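Endo-alpha-(1->5)-L-arabinanase (Bacillus licheniformis, PDB 6B7K) probably hydrolyses internal alpha-1,5-arabinofuranosidic linkages in arabinan, as a calcium-containing glycoside hydrolase of family 43. Local coordinates at residues S25-G30 and D264-S269. Numbering follows the deposited sequence.
Sequences SIIKEG and DVLNNS. With CA (calcium ion), chain F.
Ser25 and Asp264 meet through a single hydrogen bond, in which the serine OG donates to Asp264 OD2 over 2.7 Å. The hydroxyl arrives on the anti side of that oxygen, 22° out of the carboxylate plane. Asp264 thus illustrates how one carboxylate can serve a metal and a protein scaffold together: the calcium ion sits 2.5 Å from its OD2 and 2.7 Å from its OD1, so both oxygens grip the ion. The backbone N of Val265 also bonds to Asp264 OD1, at 2.8 Å, a bent bond that, with the serine and the two-oxygen grip on the metal, would limit rotation of the carboxylate. Asp84 and Asp142 bind the ion as well, while a water on the metal donates to Val265 O. Further along, the contact turns apolar. Leu266, its CG swung anti to the backbone N (chi1 169°), reaches across to Ile26, and the two side chains lie roughly perpendicular, with Ile26 CG2 against Leu266 CB at 3.5 Å and the leucine CD2 beside the same methyl. Leu266 CD1 only grazes Ile27 CD1, at 4.3 Å. The strands run nearly parallel, their axes 15° apart, yet side chains rather than backbone bonds join them. Such a junction between neighbouring sheets, with aspartates converging on a central calcium, fits the five-bladed beta-propeller of family 43.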
loop_
_atom_site.group_PDB
_atom_site.type_symbol
_atom_site.label_atom_id
_atom_site.label_comp_id
_atom_site.label_asym_id
_atom_site.label_seq_id
_atom_site.Cartn_x
_atom_site.Cartn_y
_atom_site.Cartn_z
ATOM N N SER A 25 2.498 5.224 2.498
ATOM C CA SER A 25 2.311 4.360 3.658
ATOM C C SER A 25 2.831 5.110 4.872
ATOM O O SER A 25 4.003 5.498 4.903
ATOM C CB SER A 25 3.039 3.023 3.490
ATOM O OG SER A 25 2.791 2.156 4.586
ATOM N N ILE A 26 1.969 5.314 5.865
ATOM C CA ILE A 26 2.281 6.173 7.002
ATOM C C ILE A 26 2.838 5.342 8.147
ATOM O O ILE A 26 2.457 4.182 8.363
ATOM C CB ILE A 26 1.040 6.977 7.449
ATOM C CG1 ILE A 26 1.417 8.028 8.496
ATOM C CG2 ILE A 26 -0.031 6.055 8.000
ATOM C CD1 ILE A 26 2.417 9.054 8.013
ATOM N N ILE A 27 3.770 5.948 8.882
ATOM C CA ILE A 27 4.318 5.410 10.122
ATOM C C ILE A 27 4.652 6.614 10.999
ATOM O O ILE A 27 4.576 7.764 10.562
ATOM C CB ILE A 27 5.554 4.513 9.867
ATOM C CG1 ILE A 27 5.981 3.744 11.130
ATOM C CG2 ILE A 27 6.710 5.333 9.310
ATOM C CD1 ILE A 27 4.891 2.895 11.747
ATOM N N LYS A 28 5.021 6.352 12.251
ATOM C CA LYS A 28 5.183 7.423 13.231
ATOM C C LYS A 28 6.128 6.929 14.314
ATOM O O LYS A 28 5.744 6.081 15.124
ATOM C CB LYS A 28 3.830 7.815 13.807
ATOM C CG LYS A 28 3.789 9.150 14.512
ATOM C CD LYS A 28 2.456 9.306 15.211
ATOM C CE LYS A 28 2.364 10.610 15.970
ATOM N NZ LYS A 28 3.549 10.852 16.830
ATOM N N GLU A 29 7.353 7.446 14.317
ATOM C CA GLU A 29 8.368 7.080 15.296
ATOM C C GLU A 29 8.601 8.275 16.217
ATOM O O GLU A 29 8.999 9.351 15.752
ATOM C CB GLU A 29 9.671 6.669 14.608
ATOM C CG GLU A 29 10.831 6.434 15.561
ATOM C CD GLU A 29 12.135 6.174 14.830
ATOM O OE1 GLU A 29 12.309 5.068 14.281
ATOM O OE2 GLU A 29 12.987 7.085 14.799
ATOM N N GLY A 30 8.361 8.082 17.511
ATOM C CA GLY A 30 8.369 9.209 18.416
ATOM C C GLY A 30 7.239 10.153 18.071
ATOM O O GLY A 30 6.109 9.736 17.788
ATOM N N ASP A 264 -3.588 3.455 2.946
ATOM C CA ASP A 264 -3.049 2.599 3.990
ATOM C C ASP A 264 -3.579 3.114 5.318
ATOM O O ASP A 264 -3.871 4.304 5.461
ATOM C CB ASP A 264 -1.516 2.577 3.982
ATOM C CG ASP A 264 -0.947 1.322 4.622
ATOM O OD1 ASP A 264 -1.723 0.554 5.227
ATOM O OD2 ASP A 264 0.273 1.097 4.508
ATOM N N VAL A 265 -3.714 2.207 6.283
ATOM C CA VAL A 265 -4.271 2.528 7.591
ATOM C C VAL A 265 -3.206 2.308 8.656
ATOM O O VAL A 265 -2.404 1.371 8.566
ATOM C CB VAL A 265 -5.534 1.694 7.895
ATOM C CG1 VAL A 265 -6.666 2.088 6.959
ATOM C CG2 VAL A 265 -5.236 0.206 7.774
ATOM N N LEU A 266 -3.200 3.177 9.666
ATOM C CA LEU A 266 -2.240 3.107 10.760
ATOM C C LEU A 266 -2.984 3.094 12.085
ATOM O O LEU A 266 -3.804 3.980 12.349
ATOM C CB LEU A 266 -1.266 4.289 10.729
ATOM C CG LEU A 266 -0.379 4.484 11.963
ATOM C CD1 LEU A 266 0.586 3.319 12.127
ATOM C CD2 LEU A 266 0.372 5.807 11.884
ATOM N N ASN A 267 -2.696 2.086 12.910
ATOM C CA ASN A 267 -3.210 1.985 14.273
ATOM C C ASN A 267 -4.735 1.974 14.320
ATOM O O ASN A 267 -5.328 2.328 15.345
ATOM C CB ASN A 267 -2.656 3.117 15.151
ATOM C CG ASN A 267 -2.586 2.741 16.620
ATOM O OD1 ASN A 267 -2.652 1.564 16.979
ATOM N ND2 ASN A 267 -2.441 3.743 17.480
ATOM N N ASN A 268 -5.377 1.575 13.218
ATOM C CA ASN A 268 -6.838 1.505 13.129
ATOM C C ASN A 268 -7.487 2.847 13.462
ATOM O O ASN A 268 -8.544 2.903 14.095
ATOM C CB ASN A 268 -7.400 0.400 14.028
ATOM C CG ASN A 268 -7.202 -0.983 13.447
ATOM O OD1 ASN A 268 -7.113 -1.150 12.230
ATOM N ND2 ASN A 268 -7.140 -1.986 14.316
ATOM N N SER A 269 -6.854 3.940 13.037
ATOM C CA SER A 269 -7.365 5.262 13.382
ATOM C C SER A 269 -6.960 6.323 12.369
ATOM O O SER A 269 -7.429 7.464 12.445
ATOM C CB SER A 269 -6.883 5.666 14.776
ATOM O OG SER A 269 -5.467 5.721 14.830
HETATM CA CA CA F . 0.398 -1.099 5.725
HETATM O O HOH W 1 -0.831 -0.587 7.972
#